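Long-range contacts in separin (Saccharomyces cerevisiae, PDB 5U1T), which cleaves the cohesin subunit MCD1/SCC1 at the onset of anaphase as a caspase-like cysteine protease, and is held inactive by securin for most of the cell cycle: residues C325-W330 against L371-G376; A870-L875 against Q890-Y895; P963-V968 against M1281-E1286; I1415-G1420 against V1446-P1451. All blocks are in the same frame, centred on the assembly; numbering follows the deposited sequence.

Interaction 1: C325-W330 against L371-G376; sequences CLVCLW and LSELLG
The backbone oxygen Leu-326 O accepts the N-H of Trp-330, with N and O 3.1 Å apart, and it lies 3.8 Å from Leu-374 CD1 of the neighbouring helix. The bond is an ordinary helical one. The contact itself is made by apolar side chains. Leu-374 has the largest share. Its CG stands anti to the backbone N (chi1 178°), and this brings its two methyls against helix 319-336. Leu-374 CD2 lies 3.6 Å from Leu-326 CB and also meets the CD2 methyl of Leu-326. CD1 comes obliquely to the Trp-330 ring, near CD1 of the indole. Val-327 and Leu-374 run past each other in opposite senses, with Val-327 CG2 3.6 Å from Leu-374 CB. The other valine methyl, CG1, meets the end of the extended Glu-373 side chain, and these two side chains cross at about a right angle. Ile-355 of helix 342-357 also packs on Leu-374, and Thr-351 of that helix on Trp-330. The axes of the two segments run nearly parallel, 22° apart, with a closest approach of 9.3 Å. Nearly parallel packing of helices 319-336 and 365-384, with helix 342-357 intervening in sequence, is consistent with an alpha-solenoid-like helical array.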
loop_
_atom_site.group_PDB
_atom_site.type_symbol
_atom_site.label_atom_id
_atom_site.label_comp_id
_atom_site.label_asym_id
_atom_site.label_seq_id
_atom_site.Cartn_x
_atom_site.Cartn_y
_atom_site.Cartn_z
ATOM N N CYS A 325 -42.031 53.844 -20.454
ATOM C CA CYS A 325 -43.344 53.772 -19.841
ATOM C C CYS A 325 -43.363 52.741 -18.717
ATOM O O CYS A 325 -43.899 52.996 -17.638
ATOM C CB CYS A 325 -44.392 53.431 -20.894
ATOM S SG CYS A 325 -44.476 54.660 -22.194
ATOM N N LEU A 326 -42.767 51.582 -18.979
ATOM C CA LEU A 326 -42.675 50.507 -17.992
ATOM C C LEU A 326 -42.069 50.976 -16.670
ATOM O O LEU A 326 -42.561 50.626 -15.593
ATOM C CB LEU A 326 -41.860 49.352 -18.564
ATOM C CG LEU A 326 -42.650 48.363 -19.413
ATOM C CD1 LEU A 326 -43.144 49.033 -20.670
ATOM C CD2 LEU A 326 -41.787 47.150 -19.741
ATOM N N VAL A 327 -41.007 51.773 -16.766
ATOM C CA VAL A 327 -40.385 52.380 -15.594
ATOM C C VAL A 327 -41.377 53.293 -14.883
ATOM O O VAL A 327 -41.488 53.275 -13.655
ATOM C CB VAL A 327 -39.140 53.201 -15.964
ATOM C CG1 VAL A 327 -38.580 53.874 -14.733
ATOM C CG2 VAL A 327 -38.091 52.332 -16.631
ATOM N N CYS A 328 -42.095 54.087 -15.672
ATOM C CA CYS A 328 -43.108 55.002 -15.151
ATOM C C CYS A 328 -44.188 54.270 -14.366
ATOM O O CYS A 328 -44.563 54.673 -13.264
ATOM C CB CYS A 328 -43.764 55.796 -16.293
ATOM S SG CYS A 328 -42.721 57.074 -17.068
ATOM N N LEU A 329 -44.693 53.192 -14.946
ATOM C CA LEU A 329 -45.778 52.446 -14.330
ATOM C C LEU A 329 -45.347 51.808 -13.015
ATOM O O LEU A 329 -46.042 51.933 -12.008
ATOM C CB LEU A 329 -46.306 51.398 -15.314
ATOM C CG LEU A 329 -47.404 50.400 -14.955
ATOM C CD1 LEU A 329 -48.701 51.115 -14.641
ATOM C CD2 LEU A 329 -47.588 49.401 -16.088
ATOM N N TRP A 330 -44.191 51.151 -13.013
ATOM C CA TRP A 330 -43.789 50.387 -11.842
ATOM C C TRP A 330 -43.237 51.276 -10.744
ATOM O O TRP A 330 -43.209 50.880 -9.577
ATOM C CB TRP A 330 -42.780 49.306 -12.227
ATOM C CG TRP A 330 -43.466 48.156 -12.853
ATOM C CD1 TRP A 330 -43.535 47.867 -14.183
ATOM C CD2 TRP A 330 -44.239 47.159 -12.181
ATOM N NE1 TRP A 330 -44.290 46.736 -14.382
ATOM C CE2 TRP A 330 -44.736 46.282 -13.168
ATOM C CE3 TRP A 330 -44.550 46.912 -10.838
ATOM C CZ2 TRP A 330 -45.532 45.171 -12.854
ATOM C CZ3 TRP A 330 -45.338 45.803 -10.527
ATOM C CH2 TRP A 330 -45.822 44.951 -11.533
ATOM N N LEU A 371 -33.030 50.149 -19.326
ATOM C CA LEU A 371 -33.158 48.765 -18.919
ATOM C C LEU A 371 -32.672 48.593 -17.487
ATOM O O LEU A 371 -33.352 47.974 -16.677
ATOM C CB LEU A 371 -32.385 47.862 -19.882
ATOM C CG LEU A 371 -32.179 46.405 -19.474
ATOM C CD1 LEU A 371 -33.464 45.805 -19.003
ATOM C CD2 LEU A 371 -31.651 45.622 -20.647
ATOM N N SER A 372 -31.506 49.150 -17.173
ATOM C CA SER A 372 -30.933 48.984 -15.846
ATOM C C SER A 372 -31.843 49.586 -14.804
ATOM O O SER A 372 -32.017 49.037 -13.719
ATOM C CB SER A 372 -29.557 49.625 -15.740
ATOM O OG SER A 372 -29.125 49.604 -14.385
ATOM N N GLU A 373 -32.425 50.719 -15.146
ATOM C CA GLU A 373 -33.321 51.411 -14.240
ATOM C C GLU A 373 -34.600 50.606 -13.990
ATOM O O GLU A 373 -35.024 50.458 -12.843
ATOM C CB GLU A 373 -33.653 52.798 -14.795
ATOM C CG GLU A 373 -34.693 53.561 -14.001
ATOM C CD GLU A 373 -34.980 54.928 -14.600
ATOM O OE1 GLU A 373 -34.271 55.309 -15.558
ATOM O OE2 GLU A 373 -35.915 55.620 -14.124
ATOM N N LEU A 374 -35.210 50.088 -15.054
ATOM C CA LEU A 374 -36.419 49.294 -14.905
ATOM C C LEU A 374 -36.131 48.047 -14.048
ATOM O O LEU A 374 -36.923 47.690 -13.174
ATOM C CB LEU A 374 -36.980 48.907 -16.275
ATOM C CG LEU A 374 -38.237 48.029 -16.286
ATOM C CD1 LEU A 374 -39.363 48.644 -15.473
ATOM C CD2 LEU A 374 -38.690 47.783 -17.708
ATOM N N LEU A 375 -34.986 47.404 -14.283
ATOM C CA LEU A 375 -34.583 46.246 -13.501
ATOM C C LEU A 375 -34.327 46.621 -12.052
ATOM O O LEU A 375 -34.562 45.829 -11.144
ATOM C CB LEU A 375 -33.344 45.605 -14.107
ATOM C CG LEU A 375 -33.689 44.815 -15.362
ATOM C CD1 LEU A 375 -32.455 44.177 -15.985
ATOM C CD2 LEU A 375 -34.726 43.774 -15.006
ATOM N N GLY A 376 -33.855 47.840 -11.836
ATOM C CA GLY A 376 -33.622 48.331 -10.492
ATOM C C GLY A 376 -34.892 48.571 -9.696
ATOM O O GLY A 376 -34.971 48.219 -8.523
#

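Interaction 2: A870-L875 against Q890-Y895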
loop_
_atom_site.group_PDB
_atom_site.type_symbol
_atom_site.label_atom_id
_atom_site.label_comp_id
_atom_site.label_asym_id
_atom_site.label_seq_id
_atom_site.Cartn_x
_atom_site.Cartn_y
_atom_site.Cartn_z
ATOM N N ALA A 870 1.967 0.491 21.433
ATOM C CA ALA A 870 0.808 0.606 20.547
ATOM C C ALA A 870 0.777 -0.447 19.429
ATOM O O ALA A 870 -0.294 -0.936 19.046
ATOM C CB ALA A 870 0.756 2.002 19.943
ATOM N N ASP A 871 1.957 -0.776 18.904
ATOM C CA ASP A 871 2.104 -1.775 17.841
ATOM C C ASP A 871 2.565 -3.165 18.355
ATOM O O ASP A 871 3.764 -3.452 18.400
ATOM C CB ASP A 871 3.090 -1.263 16.796
ATOM C CG ASP A 871 3.146 -2.142 15.573
ATOM O OD1 ASP A 871 2.490 -3.209 15.553
ATOM O OD2 ASP A 871 3.863 -1.764 14.619
ATOM N N ILE A 872 1.614 -4.025 18.712
ATOM C CA ILE A 872 1.967 -5.306 19.329
ATOM C C ILE A 872 2.622 -6.245 18.306
ATOM O O ILE A 872 3.531 -6.978 18.651
ATOM C CB ILE A 872 0.741 -6.004 19.988
ATOM C CG1 ILE A 872 1.180 -7.273 20.728
ATOM C CG2 ILE A 872 -0.329 -6.348 18.973
ATOM C CD1 ILE A 872 2.348 -7.076 21.685
ATOM N N THR A 873 2.193 -6.185 17.051
ATOM C CA THR A 873 2.765 -7.037 16.028
ATOM C C THR A 873 4.225 -6.647 15.698
ATOM O O THR A 873 5.031 -7.529 15.400
ATOM C CB THR A 873 1.891 -7.060 14.743
ATOM O OG1 THR A 873 1.758 -5.749 14.203
ATOM C CG2 THR A 873 0.507 -7.589 15.044
ATOM N N SER A 874 4.599 -5.371 15.783
ATOM C CA SER A 874 6.016 -5.025 15.663
ATOM C C SER A 874 6.817 -5.388 16.912
ATOM O O SER A 874 8.013 -5.657 16.821
ATOM C CB SER A 874 6.222 -3.535 15.390
ATOM O OG SER A 874 5.955 -3.200 14.053
ATOM N N LEU A 875 6.176 -5.359 18.077
ATOM C CA LEU A 875 6.860 -5.641 19.343
ATOM C C LEU A 875 7.204 -7.125 19.464
ATOM O O LEU A 875 8.328 -7.484 19.849
ATOM C CB LEU A 875 6.013 -5.206 20.539
ATOM C CG LEU A 875 6.617 -5.556 21.900
ATOM C CD1 LEU A 875 7.898 -4.789 22.205
ATOM C CD2 LEU A 875 5.591 -5.366 23.000
ATOM N N GLN A 890 3.971 -13.022 26.646
ATOM C CA GLN A 890 3.347 -12.361 27.766
ATOM C C GLN A 890 3.045 -10.874 27.553
ATOM O O GLN A 890 2.234 -10.285 28.275
ATOM C CB GLN A 890 4.218 -12.536 28.989
ATOM C CG GLN A 890 3.413 -12.433 30.273
ATOM C CD GLN A 890 2.891 -13.763 30.778
ATOM O OE1 GLN A 890 3.495 -14.832 30.539
ATOM N NE2 GLN A 890 1.751 -13.711 31.489
ATOM N N SER A 891 3.694 -10.244 26.582
ATOM C CA SER A 891 3.278 -8.899 26.209
ATOM C C SER A 891 2.045 -9.001 25.304
ATOM O O SER A 891 1.300 -8.038 25.123
ATOM C CB SER A 891 4.413 -8.135 25.536
ATOM O OG SER A 891 4.822 -8.790 24.366
ATOM N N LEU A 892 1.818 -10.191 24.768
ATOM C CA LEU A 892 0.571 -10.494 24.088
ATOM C C LEU A 892 -0.609 -10.588 25.062
ATOM O O LEU A 892 -1.746 -10.330 24.674
ATOM C CB LEU A 892 0.683 -11.802 23.309
ATOM C CG LEU A 892 1.445 -11.890 21.986
ATOM C CD1 LEU A 892 1.591 -13.363 21.583
ATOM C CD2 LEU A 892 0.740 -11.082 20.899
ATOM N N VAL A 893 -0.369 -10.969 26.317
ATOM C CA VAL A 893 -1.481 -10.973 27.264
ATOM C C VAL A 893 -1.712 -9.564 27.817
ATOM O O VAL A 893 -2.851 -9.194 28.105
ATOM C CB VAL A 893 -1.293 -11.981 28.439
ATOM C CG1 VAL A 893 -0.911 -13.352 27.917
ATOM C CG2 VAL A 893 -0.286 -11.479 29.479
ATOM N N LEU A 894 -0.665 -8.757 27.947
ATOM C CA LEU A 894 -0.877 -7.407 28.465
ATOM C C LEU A 894 -1.458 -6.471 27.421
ATOM O O LEU A 894 -1.736 -5.317 27.716
ATOM C CB LEU A 894 0.422 -6.806 28.994
ATOM C CG LEU A 894 0.843 -7.285 30.382
ATOM C CD1 LEU A 894 2.004 -6.442 30.886
ATOM C CD2 LEU A 894 -0.336 -7.271 31.383
ATOM N N TYR A 895 -1.613 -6.955 26.194
ATOM C CA TYR A 895 -2.096 -6.114 25.105
ATOM C C TYR A 895 -3.535 -6.476 24.803
ATOM O O TYR A 895 -4.336 -5.599 24.508
ATOM C CB TYR A 895 -1.220 -6.275 23.864
ATOM C CG TYR A 895 -1.545 -5.342 22.710
ATOM C CD1 TYR A 895 -2.551 -5.646 21.799
ATOM C CD2 TYR A 895 -0.825 -4.176 22.510
ATOM C CE1 TYR A 895 -2.842 -4.809 20.737
ATOM C CE2 TYR A 895 -1.105 -3.334 21.450
ATOM C CZ TYR A 895 -2.113 -3.655 20.559
ATOM O OH TYR A 895 -2.378 -2.826 19.484
#
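Ile-872 and Tyr-895 join the start of helix 872-881 to helix 893-896, in a run of three short helices that includes helix 885-891. The main interaction is CH-pi. Ile-872 CB sits over the centre of the Tyr-895 ring, 3.4 Å from the centroid and 8° off the normal. The CG2 methyl lies over the same face, towards CE1 and CZ. With CG1 anti to the backbone N (chi1 -175°), the other branch passes beyond the ring towards Leu-892 and Ser-891.

Apolar packing continues along that branch. Ile-872 CG1 is 3.8 Å from Leu-892 CD2, and the two side chains cross at about a right angle. Leu-875 CD2 packs against Ser-891, whose OG is bonded back to Lys-887 O and Leu-888 O in its own helix. Leu-905, Pro-906 and Trp-909 of helix 905-912 also contact Leu-892.

The polar bonds hold the helix start. Asp-871 is the N-cap: Ser-874 N donates to Asp-871 OD1 at 3.0 Å from above the carboxylate plane. Thr-873 OG1 reaches the same oxygen on its syn side, so two donors grip OD1. Ser-874 OG bonds the other oxygen, OD2. Across the contact, the buried phenol is bonded at both roles of its oxygen: it receives Lys-622 N, and Tyr-895 OH donates to Ala-870 O at 2.8 Å, tilted 32° from the carbonyl plane.

Interaction 3: P963-V968 against M1281-E1286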
loop_
_atom_site.group_PDB
_atom_site.type_symbol
_atom_site.label_atom_id
_atom_site.label_comp_id
_atom_site.label_asym_id
_atom_site.label_seq_id
_atom_site.Cartn_x
_atom_site.Cartn_y
_atom_site.Cartn_z
ATOM N N PRO A 963 17.430 -53.284 3.713
ATOM C CA PRO A 963 17.237 -54.457 4.543
ATOM C C PRO A 963 18.513 -55.130 4.936
ATOM O O PRO A 963 19.401 -55.335 4.151
ATOM C CB PRO A 963 16.485 -55.374 3.614
ATOM C CG PRO A 963 17.043 -55.055 2.290
ATOM C CD PRO A 963 17.447 -53.625 2.295
ATOM N N SER A 964 18.580 -55.497 6.186
ATOM C CA SER A 964 19.747 -56.132 6.708
ATOM C C SER A 964 19.420 -57.537 7.177
ATOM O O SER A 964 20.246 -58.409 7.124
ATOM C CB SER A 964 20.277 -55.292 7.850
ATOM O OG SER A 964 19.257 -55.129 8.800
ATOM N N SER A 965 18.195 -57.738 7.614
ATOM C CA SER A 965 17.743 -59.000 8.116
ATOM C C SER A 965 16.558 -59.492 7.308
ATOM O O SER A 965 15.742 -58.727 6.865
ATOM C CB SER A 965 17.409 -58.866 9.591
ATOM O OG SER A 965 16.913 -60.051 10.157
ATOM N N LEU A 966 16.477 -60.795 7.135
ATOM C CA LEU A 966 15.325 -61.432 6.541
ATOM C C LEU A 966 14.233 -61.636 7.552
ATOM O O LEU A 966 14.474 -62.096 8.642
ATOM C CB LEU A 966 15.722 -62.784 5.979
ATOM C CG LEU A 966 16.363 -62.777 4.605
ATOM C CD1 LEU A 966 17.019 -64.103 4.314
ATOM C CD2 LEU A 966 15.286 -62.503 3.587
ATOM N N PRO A 967 13.015 -61.329 7.176
ATOM C CA PRO A 967 11.894 -61.471 8.089
ATOM C C PRO A 967 11.398 -62.888 8.182
ATOM O O PRO A 967 11.894 -63.762 7.506
ATOM C CB PRO A 967 10.836 -60.616 7.442
ATOM C CG PRO A 967 11.120 -60.732 6.004
ATOM C CD PRO A 967 12.596 -60.812 5.872
ATOM N N VAL A 968 10.426 -63.114 9.045
ATOM C CA VAL A 968 9.856 -64.442 9.218
ATOM C C VAL A 968 9.061 -64.844 7.988
ATOM O O VAL A 968 9.200 -65.949 7.487
ATOM C CB VAL A 968 8.938 -64.511 10.441
ATOM C CG1 VAL A 968 8.973 -65.900 11.029
ATOM C CG2 VAL A 968 9.345 -63.481 11.484
ATOM N N MET A 1281 15.682 -70.921 14.401
ATOM C CA MET A 1281 15.273 -69.672 15.019
ATOM C C MET A 1281 16.308 -68.584 14.882
ATOM O O MET A 1281 16.066 -67.459 15.326
ATOM C CB MET A 1281 14.965 -69.885 16.495
ATOM C CG MET A 1281 13.822 -70.836 16.754
ATOM S SD MET A 1281 13.978 -71.521 18.411
ATOM C CE MET A 1281 14.602 -70.019 19.181
ATOM N N PHE A 1282 17.460 -68.893 14.288
ATOM C CA PHE A 1282 18.510 -67.883 14.184
ATOM C C PHE A 1282 18.102 -66.742 13.263
ATOM O O PHE A 1282 17.437 -66.966 12.253
ATOM C CB PHE A 1282 19.822 -68.474 13.677
ATOM C CG PHE A 1282 20.475 -69.439 14.625
ATOM C CD1 PHE A 1282 20.045 -69.556 15.947
ATOM C CD2 PHE A 1282 21.515 -70.239 14.187
ATOM C CE1 PHE A 1282 20.649 -70.474 16.803
ATOM C CE2 PHE A 1282 22.117 -71.151 15.036
ATOM C CZ PHE A 1282 21.691 -71.268 16.339
ATOM N N ILE A 1283 18.522 -65.527 13.603
ATOM C CA ILE A 1283 18.331 -64.386 12.705
ATOM C C ILE A 1283 19.196 -64.517 11.461
ATOM O O ILE A 1283 20.406 -64.593 11.561
ATOM C CB ILE A 1283 18.677 -63.058 13.377
ATOM C CG1 ILE A 1283 17.766 -62.814 14.554
ATOM C CG2 ILE A 1283 18.558 -61.920 12.404
ATOM C CD1 ILE A 1283 18.297 -61.733 15.441
ATOM N N LYS A 1284 18.581 -64.520 10.288
ATOM C CA LYS A 1284 19.346 -64.627 9.058
ATOM C C LYS A 1284 19.602 -63.240 8.465
ATOM O O LYS A 1284 18.708 -62.401 8.407
ATOM C CB LYS A 1284 18.625 -65.549 8.064
ATOM C CG LYS A 1284 18.448 -67.025 8.574
ATOM C CD LYS A 1284 19.647 -67.977 8.253
ATOM C CE LYS A 1284 19.393 -69.424 8.764
ATOM N NZ LYS A 1284 20.118 -70.548 8.014
ATOM N N VAL A 1285 20.849 -63.004 8.069
ATOM C CA VAL A 1285 21.296 -61.725 7.523
ATOM C C VAL A 1285 21.091 -61.693 6.017
ATOM O O VAL A 1285 21.216 -62.708 5.367
ATOM C CB VAL A 1285 22.788 -61.492 7.855
ATOM C CG1 VAL A 1285 23.340 -60.375 7.064
ATOM C CG2 VAL A 1285 22.968 -61.206 9.323
ATOM N N GLU A 1286 20.751 -60.540 5.461
ATOM C CA GLU A 1286 20.581 -60.395 4.010
ATOM C C GLU A 1286 21.846 -60.722 3.202
ATOM O O GLU A 1286 22.964 -60.553 3.686
ATOM C CB GLU A 1286 20.120 -58.973 3.695
ATOM C CG GLU A 1286 18.625 -58.788 3.766
ATOM C CD GLU A 1286 17.979 -58.860 2.392
ATOM O OE1 GLU A 1286 18.527 -58.253 1.434
ATOM O OE2 GLU A 1286 16.922 -59.522 2.270
#
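Ser-965 and Val-1285 face each other in a single beta bridge between two loop segments, with their CA atoms 4.5 Å apart. The register runs antiparallel, and this is a non-hydrogen-bonded pair. Backbone hydrogen bonds flank it. Glu-1286 N donates to Ser-964 O at 2.7 Å, almost straight at the hydrogen (176°), but from above the carbonyl plane. Leu-966 N donates to Lys-1284 O at 3.0 Å, closer to the carbonyl plane.

A side-chain hydrogen bond adds little. Ser-965 OG, anti to its own N (chi1 178°), makes a weak bond of 3.4 Å to Lys-1284 O and also touches Ile-1283 CG2. The CA-H groups of Ser-965 and Val-1285 also lie against Lys-1284 O and Ser-964 O, respectively.

Van der Waals packing centres on Glu-1286. Its chain bends at chi2, so the carboxylate folds back over the other segment. Glu-1286 CG lies 3.6 Å from Pro-963 O. OE1 meets Pro-963 CG, and OE2 meets Leu-966 CD2 at 3.6 Å, the leucine crossing the glutamate at about a right angle.

Glu-1286 is also the N-cap residue of helix 1287-1294, whose Trp-1288 donates to Pro-963 O. Tyr-1263 of helix 1252-1269 binds Val-1285 N and makes a cation-pi contact with Lys-1284. Ile-1317 of helix 1303-1320 packs on Ser-964 and Ser-965. The bridge therefore ties the loop after strand 960-962 to this helical group.

Interaction 4: I1415-G1420 against V1446-P1451; sequences ILNPNG and VMNEKP
Leu-1416 and Met-1447 both hold CG anti to the backbone N (chi1 -175° and -165°). On the same face of parallel strands, this sets the two side chains side by side, pointing the same way. Leu-1416 CB is 3.9 Å from Met-1447 CG, and the leucine CD2 methyl touches the sulfur. Helix 1423-1436 covers this face through Phe-1429 and Lys-1430. Ile-1415 and Val-1446 pair on the other face, where Met-1459 of helix 1453-1461 packs on both.

Two backbone bonds set the parallel register. Leu-1416 N donates to Val-1446 O at 2.7 Å, and Asn-1448 N donates to Leu-1416 O at 3.1 Å. Ile-1415 also bonds to strand 1465-1469, so strand 1412-1416 is flanked on both sides.

Beyond the strands the loops stay together. Pro-1418 CB packs on Pro-1451 CD at 3.6 Å, and Tyr-1477 touches both prolines. Lys-1450 CG passes 3.4 Å from Pro-1418 O. The lysine chain then bends at chi4, and Lys-1450 NZ makes a weak bond of 3.4 Å to Asn-1419 OD1.

The Pro-1418 side chain is about 11 Å from that of Cys-1497, the probable catalytic cysteine. This is a beta-alpha-beta crossover at the sheet edge of the caspase-like protease fold, with its loops at the carboxyl ends of the strands.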
loop_
_atom_site.group_PDB
_atom_site.type_symbol
_atom_site.label_atom_id
_atom_site.label_comp_id
_atom_site.label_asym_id
_atom_site.label_seq_id
_atom_site.Cartn_x
_atom_site.Cartn_y
_atom_site.Cartn_z
ATOM N N ILE A 1415 36.255 -22.979 -28.011
ATOM C CA ILE A 1415 36.553 -21.623 -27.594
ATOM C C ILE A 1415 37.880 -21.675 -26.843
ATOM O O ILE A 1415 38.067 -22.522 -25.977
ATOM C CB ILE A 1415 35.423 -21.049 -26.722
ATOM C CG1 ILE A 1415 34.105 -21.073 -27.500
ATOM C CG2 ILE A 1415 35.758 -19.653 -26.246
ATOM C CD1 ILE A 1415 32.912 -20.666 -26.706
ATOM N N LEU A 1416 38.816 -20.804 -27.192
ATOM C CA LEU A 1416 40.151 -20.877 -26.610
ATOM C C LEU A 1416 40.657 -19.511 -26.172
ATOM O O LEU A 1416 40.846 -18.633 -27.007
ATOM C CB LEU A 1416 41.122 -21.494 -27.612
ATOM C CG LEU A 1416 42.536 -21.757 -27.105
ATOM C CD1 LEU A 1416 42.470 -22.595 -25.845
ATOM C CD2 LEU A 1416 43.363 -22.458 -28.175
ATOM N N ASN A 1417 40.866 -19.331 -24.867
ATOM C CA ASN A 1417 41.416 -18.084 -24.325
ATOM C C ASN A 1417 40.570 -16.876 -24.742
ATOM O O ASN A 1417 41.081 -15.933 -25.343
ATOM C CB ASN A 1417 42.882 -17.923 -24.784
ATOM C CG ASN A 1417 43.586 -16.716 -24.166
ATOM O OD1 ASN A 1417 43.175 -16.198 -23.137
ATOM N ND2 ASN A 1417 44.669 -16.281 -24.800
ATOM N N PRO A 1418 39.266 -16.890 -24.400
ATOM C CA PRO A 1418 38.335 -15.883 -24.923
ATOM C C PRO A 1418 38.635 -14.494 -24.402
ATOM O O PRO A 1418 37.848 -13.586 -24.626
ATOM C CB PRO A 1418 36.963 -16.349 -24.404
ATOM C CG PRO A 1418 37.191 -17.675 -23.739
ATOM C CD PRO A 1418 38.633 -17.712 -23.357
ATOM N N ASN A 1419 39.754 -14.326 -23.717
ATOM C CA ASN A 1419 40.006 -13.091 -23.005
ATOM C C ASN A 1419 41.488 -12.756 -22.965
ATOM O O ASN A 1419 41.902 -11.849 -22.246
ATOM C CB ASN A 1419 39.438 -13.199 -21.591
ATOM C CG ASN A 1419 39.220 -11.848 -20.934
ATOM O OD1 ASN A 1419 38.152 -11.229 -21.074
ATOM N ND2 ASN A 1419 40.225 -11.391 -20.190
ATOM N N GLY A 1420 42.284 -13.487 -23.743
ATOM C CA GLY A 1420 43.705 -13.210 -23.873
ATOM C C GLY A 1420 44.447 -13.127 -22.551
ATOM O O GLY A 1420 45.427 -12.397 -22.438
ATOM N N VAL A 1446 36.686 -20.145 -31.664
ATOM C CA VAL A 1446 36.825 -18.750 -31.266
ATOM C C VAL A 1446 38.053 -18.608 -30.374
ATOM O O VAL A 1446 38.146 -19.280 -29.349
ATOM C CB VAL A 1446 35.582 -18.250 -30.535
ATOM C CG1 VAL A 1446 35.849 -16.897 -29.916
ATOM C CG2 VAL A 1446 34.403 -18.211 -31.487
ATOM N N MET A 1447 38.991 -17.740 -30.752
ATOM C CA MET A 1447 40.283 -17.696 -30.067
ATOM C C MET A 1447 40.856 -16.287 -29.845
ATOM O O MET A 1447 40.884 -15.457 -30.763
ATOM C CB MET A 1447 41.294 -18.538 -30.838
ATOM C CG MET A 1447 42.534 -18.843 -30.049
ATOM S SD MET A 1447 43.730 -19.767 -31.005
ATOM C CE MET A 1447 44.582 -18.442 -31.863
ATOM N N ASN A 1448 41.322 -16.045 -28.617
ATOM C CA ASN A 1448 41.806 -14.733 -28.172
ATOM C C ASN A 1448 40.758 -13.670 -28.444
ATOM O O ASN A 1448 41.063 -12.492 -28.595
ATOM C CB ASN A 1448 43.131 -14.365 -28.846
ATOM C CG ASN A 1448 43.787 -13.146 -28.210
ATOM O OD1 ASN A 1448 43.366 -12.679 -27.142
ATOM N ND2 ASN A 1448 44.815 -12.620 -28.868
ATOM N N GLU A 1449 39.506 -14.108 -28.467
ATOM C CA GLU A 1449 38.404 -13.292 -28.942
ATOM C C GLU A 1449 37.173 -13.525 -28.075
ATOM O O GLU A 1449 36.734 -14.660 -27.922
ATOM C CB GLU A 1449 38.117 -13.630 -30.411
ATOM C CG GLU A 1449 37.039 -12.789 -31.084
ATOM C CD GLU A 1449 36.776 -13.229 -32.522
ATOM O OE1 GLU A 1449 37.043 -14.419 -32.839
ATOM O OE2 GLU A 1449 36.319 -12.381 -33.335
ATOM N N LYS A 1450 36.631 -12.460 -27.492
ATOM C CA LYS A 1450 35.396 -12.568 -26.717
ATOM C C LYS A 1450 34.247 -13.042 -27.603
ATOM O O LYS A 1450 33.886 -12.362 -28.564
ATOM C CB LYS A 1450 35.031 -11.231 -26.068
ATOM C CG LYS A 1450 36.008 -10.770 -25.014
ATOM C CD LYS A 1450 35.536 -9.483 -24.362
ATOM C CE LYS A 1450 36.439 -9.104 -23.197
ATOM N NZ LYS A 1450 37.868 -8.990 -23.624
ATOM N N PRO A 1451 33.674 -14.219 -27.287
ATOM C CA PRO A 1451 32.545 -14.717 -28.079
ATOM C C PRO A 1451 31.254 -13.993 -27.710
ATOM O O PRO A 1451 31.046 -13.715 -26.537
ATOM C CB PRO A 1451 32.484 -16.199 -27.706
ATOM C CG PRO A 1451 33.032 -16.255 -26.311
ATOM C CD PRO A 1451 34.074 -15.169 -26.229
#

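Overall arrangement
The four contacts follow one another along the chain in series, and none touches another. Interaction 1 lies far out in the helical region. Its centre is about 80 Å from that of interaction 2 and about 128 Å from that of interaction 3, on the opposite side of the chain's centre. Interaction 2 is the most central, still within helices. Interactions 3 and 4 have centres about 62 Å apart. Interaction 3 joins the loop after strand 960-962, a strand of a mixed sheet, to the loop before helix 1287-1294. Interaction 4 belongs to a separate six-stranded sheet, near the probable active site. The set thus runs from helical packing to the catalytic part of an elongated protease.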